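Taurocyamine kinase (Schistosoma mansoni, PDB 4WOD) catalyses the reversible, magnesium-dependent transfer of a phosphoryl group between ATP and taurocyamine, giving N-phosphotaurocyamine and ADP. Local coordinates at residues Asn68-Phe73 and Gly263-Cys268; Ala79-Tyr84 and Ser270-Thr275; Gln303-His308 and Lys324-Leu329. The protein carries 4 engineered substitutions. All coordinates share one frame; numbering follows the deposited sequence.

Interaction 1: Asn68-Phe73 and Gly263-Cys268; sequences NAYETF and GFITFC. With ARG (arginine), chain B.
The hydroxyl of Tyr70 donates to the backbone carbonyl of Thr266, with OH 2.9 Å from O. At the acceptor the C=O...OH angle is 153°, and the donor is tilted 26° from the carbonyl plane. The carbonyl oxygen itself lies near the plane of the phenol ring, at its edge. A chi1 of -65° places the Tyr70 ring beside its own backbone N and aims it from helix 69-72 at the 263-268 segment. Beside this bond lies an apolar contact: CG2 of Ile265 comes obliquely to the ring, 3.7 Å from Tyr70 CE2, the isoleucine and the tyrosine running alongside and pointing opposite ways. Thr266 uses its hydroxyl within its own segment, OG1 donating over 2.8 Å to the carbonyl O of Cys268, two residues on. The Phe267 carbonyl accepts from Ser64. Cys268, predicted to be the active-site residue, belongs to the pocket of the bound arginine; the modelled approach of its sulfur to the ligand is too short to interpret. Chemically, a buried tyrosine thus satisfies one main-chain carbonyl and ties the backbone two residues before that cysteine to helix 69-72.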
loop_
_atom_site.group_PDB
_atom_site.type_symbol
_atom_site.label_atom_id
_atom_site.label_comp_id
_atom_site.label_asym_id
_atom_site.label_seq_id
_atom_site.Cartn_x
_atom_site.Cartn_y
_atom_site.Cartn_z
ATOM N N ASN A 68 -6.151 -34.940 -1.465
ATOM C CA ASN A 68 -7.506 -35.052 -1.970
ATOM C C ASN A 68 -8.452 -34.034 -1.376
ATOM O O ASN A 68 -9.650 -34.028 -1.725
ATOM C CB ASN A 68 -8.076 -36.439 -1.696
ATOM C CG ASN A 68 -7.318 -37.523 -2.393
ATOM O OD1 ASN A 68 -6.610 -38.306 -1.752
ATOM N ND2 ASN A 68 -7.453 -37.590 -3.715
ATOM N N ALA A 69 -7.946 -33.223 -0.445
ATOM C CA ALA A 69 -8.793 -32.238 0.210
ATOM C C ALA A 69 -9.324 -31.248 -0.816
ATOM O O ALA A 69 -10.461 -30.793 -0.717
ATOM C CB ALA A 69 -8.053 -31.511 1.303
ATOM N N TYR A 70 -8.496 -30.901 -1.800
ATOM C CA TYR A 70 -8.883 -29.881 -2.753
ATOM C C TYR A 70 -10.083 -30.345 -3.575
ATOM O O TYR A 70 -10.988 -29.559 -3.841
ATOM C CB TYR A 70 -7.696 -29.501 -3.651
ATOM C CG TYR A 70 -6.577 -28.837 -2.862
ATOM C CD1 TYR A 70 -6.703 -27.523 -2.438
ATOM C CD2 TYR A 70 -5.423 -29.525 -2.522
ATOM C CE1 TYR A 70 -5.722 -26.907 -1.714
ATOM C CE2 TYR A 70 -4.417 -28.910 -1.792
ATOM C CZ TYR A 70 -4.570 -27.601 -1.395
ATOM O OH TYR A 70 -3.589 -26.965 -0.669
ATOM N N GLU A 71 -10.110 -31.623 -3.939
ATOM C CA GLU A 71 -11.258 -32.180 -4.642
ATOM C C GLU A 71 -12.458 -32.434 -3.717
ATOM O O GLU A 71 -13.591 -32.064 -4.052
ATOM C CB GLU A 71 -10.865 -33.473 -5.343
ATOM C CG GLU A 71 -12.014 -34.171 -6.058
ATOM C CD GLU A 71 -12.750 -33.274 -7.059
ATOM O OE1 GLU A 71 -13.971 -33.476 -7.228
ATOM O OE2 GLU A 71 -12.118 -32.382 -7.676
ATOM N N THR A 72 -12.200 -33.009 -2.542
ATOM C CA THR A 72 -13.274 -33.466 -1.643
ATOM C C THR A 72 -14.059 -32.292 -1.080
ATOM O O THR A 72 -15.294 -32.331 -1.006
ATOM C CB THR A 72 -12.708 -34.316 -0.491
ATOM O OG1 THR A 72 -11.911 -35.371 -1.039
ATOM C CG2 THR A 72 -13.853 -34.925 0.381
ATOM N N PHE A 73 -13.358 -31.228 -0.704
ATOM C CA PHE A 73 -14.047 -30.016 -0.237
ATOM C C PHE A 73 -13.913 -28.871 -1.240
ATOM O O PHE A 73 -13.644 -27.716 -0.889
ATOM C CB PHE A 73 -13.518 -29.623 1.143
ATOM C CG PHE A 73 -13.362 -30.797 2.079
ATOM C CD1 PHE A 73 -14.484 -31.449 2.586
ATOM C CD2 PHE A 73 -12.105 -31.245 2.456
ATOM C CE1 PHE A 73 -14.354 -32.524 3.460
ATOM C CE2 PHE A 73 -11.961 -32.332 3.328
ATOM C CZ PHE A 73 -13.094 -32.972 3.834
ATOM N N GLY A 263 -2.461 -27.468 -10.839
ATOM C CA GLY A 263 -1.065 -27.832 -11.010
ATOM C C GLY A 263 -0.579 -28.795 -9.930
ATOM O O GLY A 263 -1.285 -29.746 -9.586
ATOM N N PHE A 264 0.635 -28.568 -9.416
ATOM C CA PHE A 264 1.200 -29.422 -8.362
ATOM C C PHE A 264 0.528 -29.130 -7.021
ATOM O O PHE A 264 0.483 -27.981 -6.547
ATOM C CB PHE A 264 2.705 -29.230 -8.234
ATOM C CG PHE A 264 3.489 -29.781 -9.387
ATOM C CD1 PHE A 264 3.639 -31.156 -9.536
ATOM C CD2 PHE A 264 4.055 -28.937 -10.318
ATOM C CE1 PHE A 264 4.363 -31.678 -10.595
ATOM C CE2 PHE A 264 4.790 -29.448 -11.389
ATOM C CZ PHE A 264 4.951 -30.816 -11.513
ATOM N N ILE A 265 -0.012 -30.176 -6.428
ATOM C CA ILE A 265 -0.645 -30.062 -5.113
ATOM C C ILE A 265 0.402 -29.786 -4.036
ATOM O O ILE A 265 1.499 -30.372 -4.045
ATOM C CB ILE A 265 -1.422 -31.351 -4.766
ATOM C CG1 ILE A 265 -2.440 -31.687 -5.865
ATOM C CG2 ILE A 265 -2.080 -31.254 -3.379
ATOM C CD1 ILE A 265 -3.389 -30.557 -6.231
ATOM N N THR A 266 0.069 -28.887 -3.119
ATOM C CA THR A 266 0.922 -28.613 -1.964
ATOM C C THR A 266 0.069 -28.561 -0.715
ATOM O O THR A 266 -1.149 -28.453 -0.819
ATOM C CB THR A 266 1.689 -27.280 -2.116
ATOM O OG1 THR A 266 0.762 -26.249 -2.509
ATOM C CG2 THR A 266 2.793 -27.452 -3.174
ATOM N N PHE A 267 0.717 -28.635 0.447
ATOM C CA PHE A 267 0.020 -28.582 1.751
ATOM C C PHE A 267 -0.688 -27.242 1.962
ATOM O O PHE A 267 -1.827 -27.187 2.439
ATOM C CB PHE A 267 1.023 -28.851 2.876
ATOM C CG PHE A 267 0.438 -28.820 4.269
ATOM C CD1 PHE A 267 -0.477 -29.766 4.690
ATOM C CD2 PHE A 267 0.855 -27.855 5.178
ATOM C CE1 PHE A 267 -0.987 -29.738 5.994
ATOM C CE2 PHE A 267 0.358 -27.830 6.471
ATOM C CZ PHE A 267 -0.567 -28.770 6.872
ATOM N N CYS A 268 -0.017 -26.159 1.603
ATOM C CA CYS A 268 -0.627 -24.837 1.712
ATOM C C CYS A 268 -1.048 -24.368 0.333
ATOM O O CYS A 268 -0.284 -24.519 -0.630
ATOM C CB CYS A 268 0.341 -23.841 2.347
ATOM S SG CYS A 268 -0.295 -22.164 2.449
HETATM N N ARG B . -0.556 -17.143 3.101
HETATM C CA ARG B . -0.431 -18.174 4.094
HETATM C C ARG B . -1.190 -17.993 5.395
HETATM O O ARG B . -1.118 -16.908 6.022
HETATM C CB ARG B . 0.998 -18.485 4.352
HETATM C CG ARG B . 1.564 -19.417 3.336
HETATM C CD ARG B . 1.842 -20.691 4.049
HETATM N NE ARG B . 2.406 -21.648 3.146
HETATM C CZ ARG B . 3.476 -22.340 3.417
HETATM N NH1 ARG B . 3.936 -23.198 2.556
HETATM N NH2 ARG B . 4.096 -22.144 4.548
HETATM O OXT ARG B . -1.840 -19.019 5.646
#

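Interaction 2: Ala79-Tyr84 and Ser270-Thr275; sequences AVIADY and SNLGTT. With ARG (arginine), chain B.
Ile81 and Leu272 make the purely apolar part of the contact between helix 74-84 and the loop 270-275, their CD1 atoms meeting at 3.6 Å. The isoleucine lies roughly perpendicular to the leucine, and CG1 of Ile81 adds a second approach, 3.9 Å from CD1 of Leu272. In the other packing contact the ring of Tyr84, carried toward the loop by a chi1 of -177°, meets the aliphatic part of Ser270. CB of Ser270 comes obliquely to the ring, 3.5 Å from Tyr84 CE2.

The polar interactions concern the ligand. With chi1 at 65°, Ser270 sends OG toward the bound arginine while CB stays against the tyrosine. The arginine NE donates to this OG over 3.4 Å, a weak bond. Asn271 ND2 comes to 2.9 Å from NH1 of the ligand, a close approach of two N-H donors that cannot bond to each other as modelled; its OD1 accepts from Arg123 NH2, which holds the amide by its other end. Tyr84, also part of the pocket, stays farther off, its OH 4.0 Å from the ligand N.

Around the contact, Tyr70 of helix 69-72 touches both Ile81 and Leu272, whereas helix 22-26 lies against Val80 and Tyr84. The loop connects strand 263-264 to strand 277-283, and through Thr275 it packs on strand 117-126, so the loop stands between helix 74-84 and the catalytic sheet.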
loop_
_atom_site.group_PDB
_atom_site.type_symbol
_atom_site.label_atom_id
_atom_site.label_comp_id
_atom_site.label_asym_id
_atom_site.label_seq_id
_atom_site.Cartn_x
_atom_site.Cartn_y
_atom_site.Cartn_z
ATOM N N ALA A 79 -13.000 -21.572 -3.860
ATOM C CA ALA A 79 -13.298 -20.203 -3.477
ATOM C C ALA A 79 -12.065 -19.545 -2.864
ATOM O O ALA A 79 -11.704 -18.421 -3.243
ATOM C CB ALA A 79 -14.475 -20.165 -2.515
ATOM N N VAL A 80 -11.397 -20.249 -1.946
ATOM C CA VAL A 80 -10.193 -19.724 -1.300
ATOM C C VAL A 80 -9.061 -19.474 -2.308
ATOM O O VAL A 80 -8.364 -18.452 -2.262
ATOM C CB VAL A 80 -9.696 -20.699 -0.189
ATOM C CG1 VAL A 80 -8.303 -20.331 0.285
ATOM C CG2 VAL A 80 -10.690 -20.739 0.978
ATOM N N ILE A 81 -8.879 -20.430 -3.206
ATOM C CA ILE A 81 -7.777 -20.403 -4.163
ATOM C C ILE A 81 -7.981 -19.296 -5.190
ATOM O O ILE A 81 -7.058 -18.525 -5.472
ATOM C CB ILE A 81 -7.633 -21.781 -4.866
ATOM C CG1 ILE A 81 -7.071 -22.818 -3.887
ATOM C CG2 ILE A 81 -6.749 -21.683 -6.106
ATOM C CD1 ILE A 81 -7.288 -24.267 -4.340
ATOM N N ALA A 82 -9.196 -19.213 -5.735
ATOM C CA ALA A 82 -9.552 -18.159 -6.685
ATOM C C ALA A 82 -9.318 -16.776 -6.073
ATOM O O ALA A 82 -8.781 -15.891 -6.716
ATOM C CB ALA A 82 -11.006 -18.309 -7.142
ATOM N N ASP A 83 -9.687 -16.618 -4.812
ATOM C CA ASP A 83 -9.484 -15.371 -4.094
ATOM C C ASP A 83 -7.989 -15.039 -3.886
ATOM O O ASP A 83 -7.520 -13.961 -4.300
ATOM C CB ASP A 83 -10.226 -15.449 -2.752
ATOM C CG ASP A 83 -10.460 -14.083 -2.124
ATOM O OD1 ASP A 83 -9.555 -13.222 -2.189
ATOM O OD2 ASP A 83 -11.559 -13.870 -1.558
ATOM N N TYR A 84 -7.243 -15.958 -3.261
ATOM C CA TYR A 84 -5.832 -15.738 -2.949
ATOM C C TYR A 84 -4.973 -15.521 -4.192
ATOM O O TYR A 84 -4.098 -14.641 -4.225
ATOM C CB TYR A 84 -5.259 -16.918 -2.146
ATOM C CG TYR A 84 -3.818 -16.688 -1.735
ATOM C CD1 TYR A 84 -3.506 -15.925 -0.616
ATOM C CD2 TYR A 84 -2.775 -17.219 -2.477
ATOM C CE1 TYR A 84 -2.186 -15.704 -0.253
ATOM C CE2 TYR A 84 -1.469 -17.002 -2.119
ATOM C CZ TYR A 84 -1.181 -16.251 -1.012
ATOM O OH TYR A 84 0.131 -16.046 -0.673
ATOM N N SER A 270 -1.177 -21.507 -0.970
ATOM C CA SER A 270 -0.417 -20.399 -1.556
ATOM C C SER A 270 0.648 -20.865 -2.553
ATOM O O SER A 270 1.050 -20.104 -3.444
ATOM C CB SER A 270 0.239 -19.556 -0.455
ATOM O OG SER A 270 1.216 -20.298 0.249
ATOM N N ASN A 271 1.099 -22.106 -2.400
ATOM C CA ASN A 271 2.176 -22.667 -3.226
ATOM C C ASN A 271 1.735 -23.669 -4.287
ATOM O O ASN A 271 2.533 -24.502 -4.706
ATOM C CB ASN A 271 3.212 -23.345 -2.335
ATOM C CG ASN A 271 4.074 -22.345 -1.595
ATOM O OD1 ASN A 271 4.574 -21.386 -2.183
ATOM N ND2 ASN A 271 4.241 -22.554 -0.299
ATOM N N LEU A 272 0.475 -23.604 -4.703
ATOM C CA LEU A 272 -0.037 -24.464 -5.780
ATOM C C LEU A 272 0.476 -24.021 -7.142
ATOM O O LEU A 272 1.079 -22.936 -7.277
ATOM C CB LEU A 272 -1.571 -24.447 -5.786
ATOM C CG LEU A 272 -2.234 -25.055 -4.549
ATOM C CD1 LEU A 272 -3.740 -24.700 -4.528
ATOM C CD2 LEU A 272 -2.031 -26.596 -4.469
ATOM N N GLY A 273 0.225 -24.847 -8.152
ATOM C CA GLY A 273 0.575 -24.498 -9.525
ATOM C C GLY A 273 1.994 -24.900 -9.863
ATOM O O GLY A 273 2.278 -26.098 -10.010
ATOM N N THR A 274 2.884 -23.911 -9.986
ATOM C CA THR A 274 4.300 -24.188 -10.195
ATOM C C THR A 274 5.006 -24.579 -8.913
ATOM O O THR A 274 6.035 -25.243 -8.968
ATOM C CB THR A 274 5.074 -22.977 -10.779
ATOM O OG1 THR A 274 5.037 -21.869 -9.857
ATOM C CG2 THR A 274 4.482 -22.567 -12.123
ATOM N N THR A 275 4.454 -24.127 -7.779
ATOM C CA THR A 275 5.077 -24.147 -6.453
ATOM C C THR A 275 6.373 -23.329 -6.414
ATOM O O THR A 275 7.049 -23.292 -5.403
ATOM C CB THR A 275 5.390 -25.589 -5.947
ATOM O OG1 THR A 275 6.638 -26.042 -6.476
ATOM C CG2 THR A 275 4.299 -26.567 -6.339
HETATM N N ARG B . -0.556 -17.143 3.101
HETATM C CA ARG B . -0.431 -18.174 4.094
HETATM C C ARG B . -1.190 -17.993 5.395
HETATM O O ARG B . -1.118 -16.908 6.022
HETATM C CB ARG B . 0.998 -18.485 4.352
HETATM C CG ARG B . 1.564 -19.417 3.336
HETATM C CD ARG B . 1.842 -20.691 4.049
HETATM N NE ARG B . 2.406 -21.648 3.146
HETATM C CZ ARG B . 3.476 -22.340 3.417
HETATM N NH1 ARG B . 3.936 -23.198 2.556
HETATM N NH2 ARG B . 4.096 -22.144 4.548
HETATM O OXT ARG B . -1.840 -19.019 5.646
#

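Interaction 3: Gln303-His308 and Lys324-Leu329; sequences QPRGTH and KRRLGL
Backbones approach most closely at Gln303 and Lys324, whose CA atoms are 4.9 Å apart. Strand 302-306 is the outermost strand within the chain at this end of the eight-stranded sheet and runs antiparallel to 318-323; Gln303 and Arg305 pair through main-chain hydrogen bonds with Ser322 and Asp320. Lys324 still pairs with Gly301, after which the chain leaves the sheet as a loop.

Among the side chains, Gln303 and Lys324 touch loosely, CB to CB at 4.1 Å; the lysine then extends away, and its NZ bonds to the carbonyl of Glu298. The two arginines approach head-on, Arg326 NH2 standing at the edge of the Arg305 guanidinium, near its plane and 3.8 Å from Arg305 NH2, with the guanidinium planes 60° apart. A modelled water lies between them, accepting from Arg305 NH1 at 2.6 Å; its 2.5 Å distance to Arg326 NH2 is too short for the bridge to be taken as certain. CG of Gln303 lies over the centre of one face of the Arg305 guanidinium, 3.9 Å above its plane. Arg326 folds back at chi2 (-84°), and its NH1 is held by the carbonyl of Asn323, with a weak second bond to its neighbour Arg325 O.

With Arg123 and Arg277 close by, this cluster fits a pocket for anionic phosphates: Arg305 belongs to the predicted ATP site, consistent with the arginine-rich nucleotide site of phosphagen kinases.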
loop_
_atom_site.group_PDB
_atom_site.type_symbol
_atom_site.label_atom_id
_atom_site.label_comp_id
_atom_site.label_asym_id
_atom_site.label_seq_id
_atom_site.Cartn_x
_atom_site.Cartn_y
_atom_site.Cartn_z
ATOM N N GLN A 303 6.942 -9.844 -5.347
ATOM C CA GLN A 303 6.533 -9.802 -3.945
ATOM C C GLN A 303 7.755 -9.603 -3.041
ATOM O O GLN A 303 8.670 -10.419 -3.056
ATOM C CB GLN A 303 5.811 -11.104 -3.582
ATOM C CG GLN A 303 5.658 -11.347 -2.078
ATOM C CD GLN A 303 4.402 -10.717 -1.517
ATOM O OE1 GLN A 303 3.800 -9.843 -2.144
ATOM N NE2 GLN A 303 3.992 -11.162 -0.333
ATOM N N PRO A 304 7.784 -8.511 -2.258
ATOM C CA PRO A 304 8.909 -8.286 -1.343
ATOM C C PRO A 304 8.669 -8.828 0.077
ATOM O O PRO A 304 7.551 -8.831 0.579
ATOM C CB PRO A 304 9.025 -6.761 -1.322
ATOM C CG PRO A 304 7.601 -6.297 -1.479
ATOM C CD PRO A 304 6.877 -7.349 -2.308
ATOM N N ARG A 305 9.723 -9.310 0.713
ATOM C CA ARG A 305 9.638 -9.701 2.111
ATOM C C ARG A 305 10.839 -9.158 2.855
ATOM O O ARG A 305 11.982 -9.250 2.381
ATOM C CB ARG A 305 9.541 -11.224 2.261
ATOM C CG ARG A 305 8.256 -11.844 1.715
ATOM C CD ARG A 305 8.473 -13.292 1.268
ATOM N NE ARG A 305 7.234 -13.983 0.886
ATOM C CZ ARG A 305 7.036 -14.544 -0.309
ATOM N NH1 ARG A 305 7.983 -14.466 -1.239
ATOM N NH2 ARG A 305 5.891 -15.160 -0.594
ATOM N N GLY A 306 10.569 -8.575 4.019
ATOM C CA GLY A 306 11.608 -8.015 4.857
ATOM C C GLY A 306 12.554 -9.092 5.341
ATOM O O GLY A 306 12.221 -10.280 5.323
ATOM N N THR A 307 13.752 -8.683 5.744
ATOM C CA THR A 307 14.727 -9.618 6.285
ATOM C C THR A 307 15.237 -9.097 7.623
ATOM O O THR A 307 16.423 -9.230 7.935
ATOM C CB THR A 307 15.937 -9.846 5.325
ATOM O OG1 THR A 307 16.558 -8.595 5.004
ATOM C CG2 THR A 307 15.500 -10.543 4.041
ATOM N N HIS A 308 14.352 -8.493 8.411
ATOM C CA HIS A 308 14.778 -7.996 9.710
ATOM C C HIS A 308 15.005 -9.176 10.644
ATOM O O HIS A 308 14.247 -10.153 10.638
ATOM C CB HIS A 308 13.770 -7.019 10.313
ATOM C CG HIS A 308 14.267 -6.352 11.559
ATOM N ND1 HIS A 308 14.212 -6.952 12.799
ATOM C CD2 HIS A 308 14.857 -5.148 11.752
ATOM C CE1 HIS A 308 14.729 -6.142 13.705
ATOM N NE2 HIS A 308 15.127 -5.039 13.096
ATOM N N LYS A 324 5.723 -12.957 -7.824
ATOM C CA LYS A 324 4.491 -12.973 -7.033
ATOM C C LYS A 324 3.559 -14.107 -7.461
ATOM O O LYS A 324 2.662 -14.481 -6.720
ATOM C CB LYS A 324 3.758 -11.633 -7.134
ATOM C CG LYS A 324 3.118 -11.358 -8.504
ATOM C CD LYS A 324 2.422 -9.994 -8.550
ATOM C CE LYS A 324 1.724 -9.771 -9.902
ATOM N NZ LYS A 324 1.171 -8.384 -10.028
ATOM N N ARG A 325 3.770 -14.665 -8.649
ATOM C CA ARG A 325 2.819 -15.646 -9.162
ATOM C C ARG A 325 3.280 -17.074 -8.962
ATOM O O ARG A 325 4.466 -17.363 -9.036
ATOM C CB ARG A 325 2.532 -15.401 -10.649
ATOM C CG ARG A 325 1.674 -14.194 -10.904
ATOM C CD ARG A 325 1.327 -14.077 -12.389
ATOM N NE ARG A 325 0.913 -12.729 -12.776
ATOM C CZ ARG A 325 -0.262 -12.193 -12.460
ATOM N NH1 ARG A 325 -1.133 -12.887 -11.726
ATOM N NH2 ARG A 325 -0.566 -10.962 -12.864
ATOM N N ARG A 326 2.328 -17.965 -8.700
ATOM C CA ARG A 326 2.613 -19.401 -8.605
ATOM C C ARG A 326 1.707 -20.214 -9.527
ATOM O O ARG A 326 2.112 -21.235 -10.087
ATOM C CB ARG A 326 2.411 -19.914 -7.171
ATOM C CG ARG A 326 3.179 -19.191 -6.087
ATOM C CD ARG A 326 4.600 -19.713 -5.928
ATOM N NE ARG A 326 5.252 -19.054 -4.801
ATOM C CZ ARG A 326 5.679 -17.795 -4.808
ATOM N NH1 ARG A 326 5.545 -17.032 -5.903
ATOM N NH2 ARG A 326 6.232 -17.291 -3.711
ATOM N N LEU A 327 0.460 -19.775 -9.633
ATOM C CA LEU A 327 -0.572 -20.559 -10.286
ATOM C C LEU A 327 -1.024 -19.917 -11.591
ATOM O O LEU A 327 -1.216 -18.702 -11.663
ATOM C CB LEU A 327 -1.763 -20.738 -9.340
ATOM C CG LEU A 327 -2.952 -21.561 -9.830
ATOM C CD1 LEU A 327 -2.596 -23.037 -9.877
ATOM C CD2 LEU A 327 -4.155 -21.337 -8.938
ATOM N N GLY A 328 -1.184 -20.731 -12.629
ATOM C CA GLY A 328 -1.689 -20.235 -13.898
ATOM C C GLY A 328 -0.641 -19.831 -14.914
ATOM O O GLY A 328 -0.961 -19.164 -15.892
ATOM N N LEU A 329 0.606 -20.224 -14.671
ATOM C CA LEU A 329 1.706 -20.002 -15.614
ATOM C C LEU A 329 2.697 -21.145 -15.480
ATOM O O LEU A 329 2.623 -21.924 -14.533
ATOM C CB LEU A 329 2.436 -18.655 -15.395
ATOM C CG LEU A 329 2.799 -18.093 -14.015
ATOM C CD1 LEU A 329 3.472 -19.080 -13.078
ATOM C CD2 LEU A 329 3.718 -16.888 -14.166
HETATM O O HOH W 1 6.451 -14.868 -3.342
#

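Overall arrangement
From the N terminus, helices 69-72 and 74-84 follow one another and each reaches a segment nearly 190 residues later, so interactions 1 and 2 close long loops that cross, in the order 68-73, 79-84, 263-268, 270-275. They join the N-terminal helical region to the catalytic domain; their centres lie about 10 Å apart, and they touch directly, Phe264 N lying 3.0 Å from Gly273 O. Both touch the bound arginine. Interaction 3 comes afterwards, in series, and joins the open end of a long-looped antiparallel pair, strands 302-306 and 318-323, at the edge of the catalytic sheet. Thr274 N approaches Arg326 O at 2.8 Å, linking interactions 2 and 3, the arginine pocket and the predicted ATP site.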